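Proteasome accessory factor B/C (PafBC) (PDB 6SJ9) acts as a transcriptional regulator of the bacterial DNA damage response, probably binding DNA through its winged helix-turn-helix domains. Local coordinates at residues 478-492 with 525-537. Residues are numbered along the deposited sequence; the frame is centred on the assembly and turned at random.
Sequences SVSGQSVAPEQAQAF and LRLYSLDSTWYFE
The indole of W534 lies between F492, whose CE2 edge stands over one face, and S529 CB, which sits over the centre of the other. F492 and W534 form a T-shaped pair, six-membered ring centroids 5.0 Å apart and planes at 82°. The phenyl ring is itself enclosed: L527 CD2 makes a CH-pi contact 3.8 Å from its centroid, V484 CG2 lies over the opposite face, and the indole is at its edge. With CG anti to the backbone N (chi1 -177°), F492 reaches from the first turn of helix 489-501 toward the hairpin 525-537. At the indole edge lie the carbonyl oxygens of S480, Q482 and S483. W534 NE1 donates to S483 O at 3.0 Å, almost in the ring plane but from above the carbonyl plane, and weakly to Q482 O; S480 O lies 3.1 Å from W534 CH2. A glycine in place of W534 would probably leave S483 O without its donor and open a gap between F492 and S529. Beyond the indole, the poorly ordered Q482 side chain, bent at chi2, appears to lay its amide against S532 in the type I' turn, Q482 OE1 3.4 Å from S532 CA. At the other end S529 N donates to V479 O (2.9 Å, 166°), while one water joins S478 O to S529 OG and another joins Q488 OE1 to W534 N. V479 also touches A438 and M439 of helix 427-441. S478 OG shapes the loop as an ST turn, accepting from S480 N. The five-stranded antiparallel sheet is consistent with the Sm-like fold of WYL domains; the segment between helices 472-476 and 489-501 is held to its hairpin by one T-shaped pair and by main-chain oxygens, bonds that probably depend little on the side chains of their acceptor residues.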
# COMPACT_ATOMS: atom_id res chain seq x y z
N SER A 478 1.27 -8.66 -16.38
CA SER A 478 2.31 -9.66 -16.51
C SER A 478 3.56 -9.27 -15.74
O SER A 478 3.97 -8.11 -15.71
CB SER A 478 2.66 -9.83 -18.00
OG SER A 478 3.74 -10.71 -18.20
N VAL A 479 4.24 -10.27 -15.20
CA VAL A 479 5.55 -10.08 -14.58
C VAL A 479 6.65 -10.66 -15.47
O VAL A 479 7.80 -10.78 -15.04
CB VAL A 479 5.61 -10.67 -13.16
CG1 VAL A 479 4.58 -10.00 -12.28
CG2 VAL A 479 5.33 -12.16 -13.24
N SER A 480 6.33 -11.01 -16.72
CA SER A 480 7.30 -11.60 -17.63
C SER A 480 7.19 -11.17 -19.09
O SER A 480 8.13 -11.40 -19.85
CB SER A 480 7.21 -13.12 -17.58
OG SER A 480 6.13 -13.49 -18.41
N GLY A 481 6.08 -10.68 -19.57
CA GLY A 481 6.03 -10.51 -21.03
C GLY A 481 6.74 -9.30 -21.62
O GLY A 481 6.96 -9.26 -22.83
N GLN A 482 7.13 -8.34 -20.79
CA GLN A 482 7.63 -7.07 -21.28
C GLN A 482 8.77 -7.28 -22.28
O GLN A 482 9.62 -8.15 -22.11
CB GLN A 482 8.09 -6.23 -20.08
CG GLN A 482 8.83 -4.94 -20.40
CD GLN A 482 7.90 -3.84 -20.93
OE1 GLN A 482 6.70 -3.81 -20.63
NE2 GLN A 482 8.47 -2.92 -21.71
N SER A 483 8.79 -6.47 -23.32
CA SER A 483 9.91 -6.58 -24.21
C SER A 483 11.16 -6.02 -23.53
O SER A 483 11.10 -5.42 -22.45
CB SER A 483 9.61 -5.87 -25.52
OG SER A 483 9.22 -4.55 -25.25
N VAL A 484 12.31 -6.25 -24.16
CA VAL A 484 13.60 -5.91 -23.61
C VAL A 484 14.27 -4.93 -24.55
O VAL A 484 14.42 -5.22 -25.75
CB VAL A 484 14.45 -7.19 -23.45
CG1 VAL A 484 15.79 -6.93 -22.74
CG2 VAL A 484 13.65 -8.24 -22.71
N ALA A 485 14.69 -3.77 -24.03
CA ALA A 485 15.45 -2.81 -24.82
C ALA A 485 16.74 -3.45 -25.32
O ALA A 485 17.28 -4.32 -24.66
CB ALA A 485 15.79 -1.55 -24.03
N PRO A 486 17.20 -3.08 -26.50
CA PRO A 486 18.38 -3.72 -27.08
C PRO A 486 19.64 -3.62 -26.25
O PRO A 486 20.46 -4.53 -26.31
CB PRO A 486 18.56 -2.95 -28.40
CG PRO A 486 17.12 -2.59 -28.79
CD PRO A 486 16.30 -2.51 -27.53
N GLU A 487 19.83 -2.52 -25.52
CA GLU A 487 21.02 -2.34 -24.69
C GLU A 487 21.01 -3.30 -23.50
O GLU A 487 22.06 -3.54 -22.89
CB GLU A 487 21.10 -0.89 -24.21
CG GLU A 487 21.02 0.16 -25.29
CD GLU A 487 19.61 0.34 -25.86
OE1 GLU A 487 18.60 0.04 -25.17
OE2 GLU A 487 19.52 0.80 -27.03
N GLN A 488 19.86 -3.87 -23.18
CA GLN A 488 19.75 -4.78 -22.05
C GLN A 488 19.71 -6.24 -22.47
O GLN A 488 19.79 -7.11 -21.60
CB GLN A 488 18.49 -4.42 -21.23
CG GLN A 488 18.57 -3.06 -20.59
CD GLN A 488 17.20 -2.49 -20.28
OE1 GLN A 488 16.33 -3.17 -19.75
NE2 GLN A 488 17.01 -1.21 -20.59
N ALA A 489 19.62 -6.52 -23.77
CA ALA A 489 19.37 -7.88 -24.24
C ALA A 489 20.50 -8.83 -23.86
O ALA A 489 20.27 -10.01 -23.57
CB ALA A 489 19.18 -7.91 -25.76
N GLN A 490 21.73 -8.33 -23.92
CA GLN A 490 22.88 -9.15 -23.58
C GLN A 490 22.83 -9.57 -22.12
O GLN A 490 23.06 -10.74 -21.78
CB GLN A 490 24.17 -8.37 -23.87
CG GLN A 490 25.43 -9.08 -23.40
CD GLN A 490 26.72 -8.43 -23.91
OE1 GLN A 490 26.77 -7.92 -25.03
NE2 GLN A 490 27.78 -8.52 -23.11
N ALA A 491 22.55 -8.63 -21.23
CA ALA A 491 22.45 -8.99 -19.82
C ALA A 491 21.22 -9.89 -19.56
O ALA A 491 21.29 -10.83 -18.74
CB ALA A 491 22.41 -7.72 -18.99
N PHE A 492 20.12 -9.64 -20.27
CA PHE A 492 18.92 -10.49 -20.12
C PHE A 492 19.24 -11.94 -20.49
O PHE A 492 18.89 -12.86 -19.74
CB PHE A 492 17.78 -9.93 -20.98
CG PHE A 492 16.49 -10.66 -20.85
CD1 PHE A 492 16.27 -11.86 -21.53
CD2 PHE A 492 15.47 -10.15 -20.06
CE1 PHE A 492 15.03 -12.54 -21.40
CE2 PHE A 492 14.25 -10.81 -19.93
CZ PHE A 492 14.02 -12.01 -20.61
N LEU A 525 18.51 -15.64 -9.44
CA LEU A 525 17.34 -16.43 -9.06
C LEU A 525 16.15 -16.27 -10.00
O LEU A 525 15.63 -17.28 -10.48
CB LEU A 525 16.91 -16.04 -7.63
CG LEU A 525 17.99 -16.27 -6.55
CD1 LEU A 525 17.57 -15.84 -5.16
CD2 LEU A 525 18.41 -17.78 -6.47
N ARG A 526 15.70 -15.04 -10.24
CA ARG A 526 14.51 -14.76 -11.03
C ARG A 526 14.69 -13.48 -11.81
O ARG A 526 15.20 -12.49 -11.29
CB ARG A 526 13.26 -14.57 -10.14
CG ARG A 526 12.71 -15.90 -9.67
CD ARG A 526 11.40 -15.67 -8.93
NE ARG A 526 11.68 -15.06 -7.62
CZ ARG A 526 10.74 -14.90 -6.69
NH1 ARG A 526 9.47 -15.29 -6.96
NH2 ARG A 526 11.06 -14.38 -5.53
N LEU A 527 14.22 -13.50 -13.03
CA LEU A 527 14.14 -12.34 -13.90
C LEU A 527 12.66 -12.00 -14.09
O LEU A 527 11.87 -12.88 -14.43
CB LEU A 527 14.82 -12.71 -15.21
CG LEU A 527 15.24 -11.76 -16.29
CD1 LEU A 527 16.06 -10.64 -15.73
CD2 LEU A 527 16.04 -12.65 -17.27
N TYR A 528 12.27 -10.77 -13.77
CA TYR A 528 10.85 -10.38 -13.79
C TYR A 528 10.76 -8.91 -14.15
O TYR A 528 11.73 -8.15 -13.96
CB TYR A 528 10.17 -10.67 -12.43
CG TYR A 528 10.81 -9.90 -11.31
CD1 TYR A 528 12.01 -10.33 -10.74
CD2 TYR A 528 10.25 -8.72 -10.83
CE1 TYR A 528 12.62 -9.59 -9.71
CE2 TYR A 528 10.82 -8.00 -9.83
CZ TYR A 528 12.02 -8.43 -9.26
OH TYR A 528 12.60 -7.67 -8.24
N SER A 529 9.61 -8.51 -14.73
CA SER A 529 9.37 -7.12 -15.06
C SER A 529 8.20 -6.55 -14.29
O SER A 529 7.26 -7.26 -13.95
CB SER A 529 9.13 -6.95 -16.56
OG SER A 529 8.18 -7.90 -16.97
N LEU A 530 8.25 -5.24 -14.08
CA LEU A 530 7.21 -4.47 -13.41
C LEU A 530 7.20 -3.07 -13.97
O LEU A 530 8.27 -2.46 -14.04
CB LEU A 530 7.45 -4.33 -11.90
CG LEU A 530 7.35 -5.52 -11.01
CD1 LEU A 530 7.68 -5.07 -9.62
CD2 LEU A 530 5.94 -6.01 -11.13
N ASP A 531 6.04 -2.57 -14.36
CA ASP A 531 5.95 -1.18 -14.85
C ASP A 531 6.96 -0.94 -15.97
O ASP A 531 7.77 -0.03 -15.90
CB ASP A 531 6.19 -0.18 -13.71
CG ASP A 531 5.78 1.26 -14.11
OD1 ASP A 531 5.04 1.40 -15.11
OD2 ASP A 531 6.24 2.23 -13.46
N SER A 532 6.98 -1.86 -16.95
CA SER A 532 7.86 -1.80 -18.11
C SER A 532 9.36 -1.85 -17.75
O SER A 532 10.20 -1.52 -18.59
CB SER A 532 7.58 -0.54 -18.93
OG SER A 532 6.23 -0.54 -19.35
N THR A 533 9.73 -2.31 -16.54
CA THR A 533 11.13 -2.41 -16.12
C THR A 533 11.53 -3.84 -15.78
O THR A 533 10.82 -4.54 -15.05
CB THR A 533 11.39 -1.49 -14.93
OG1 THR A 533 10.92 -0.19 -15.26
CG2 THR A 533 12.87 -1.41 -14.59
N TRP A 534 12.72 -4.25 -16.26
CA TRP A 534 13.22 -5.58 -15.93
C TRP A 534 14.07 -5.53 -14.66
O TRP A 534 14.86 -4.62 -14.45
CB TRP A 534 14.02 -6.20 -17.08
CG TRP A 534 13.11 -6.76 -18.12
CD1 TRP A 534 12.72 -6.15 -19.29
CD2 TRP A 534 12.38 -7.98 -18.04
NE1 TRP A 534 11.81 -6.94 -19.95
CE2 TRP A 534 11.60 -8.08 -19.21
CE3 TRP A 534 12.34 -9.03 -17.10
CZ2 TRP A 534 10.77 -9.19 -19.48
CZ3 TRP A 534 11.51 -10.13 -17.35
CH2 TRP A 534 10.71 -10.18 -18.55
N TYR A 535 13.89 -6.54 -13.84
CA TYR A 535 14.66 -6.69 -12.62
C TYR A 535 15.16 -8.11 -12.53
O TYR A 535 14.60 -9.03 -13.14
CB TYR A 535 13.82 -6.43 -11.36
CG TYR A 535 13.18 -5.06 -11.24
CD1 TYR A 535 11.98 -4.76 -11.92
CD2 TYR A 535 13.73 -4.10 -10.41
CE1 TYR A 535 11.39 -3.51 -11.78
CE2 TYR A 535 13.17 -2.87 -10.27
CZ TYR A 535 11.98 -2.58 -10.95
OH TYR A 535 11.43 -1.34 -10.81
N PHE A 536 16.24 -8.33 -11.78
CA PHE A 536 16.54 -9.72 -11.45
C PHE A 536 16.82 -9.82 -9.96
O PHE A 536 17.56 -9.01 -9.39
CB PHE A 536 17.67 -10.34 -12.26
CG PHE A 536 19.00 -9.66 -12.10
CD1 PHE A 536 19.26 -8.43 -12.71
CD2 PHE A 536 20.02 -10.32 -11.48
CE1 PHE A 536 20.49 -7.84 -12.60
CE2 PHE A 536 21.26 -9.73 -11.37
CZ PHE A 536 21.49 -8.50 -11.93
N GLU A 537 16.20 -10.79 -9.34
CA GLU A 537 16.45 -11.17 -7.97
C GLU A 537 17.66 -12.10 -7.92
O GLU A 537 17.81 -13.01 -8.76
CB GLU A 537 15.22 -11.90 -7.41
CG GLU A 537 15.38 -12.28 -5.99
CD GLU A 537 14.32 -13.33 -5.58
OE1 GLU A 537 13.63 -13.10 -4.56
OE2 GLU A 537 14.14 -14.37 -6.29
O HOH W 1 5.64 -7.01 -17.47
O HOH W 2 14.31 -2.46 -18.07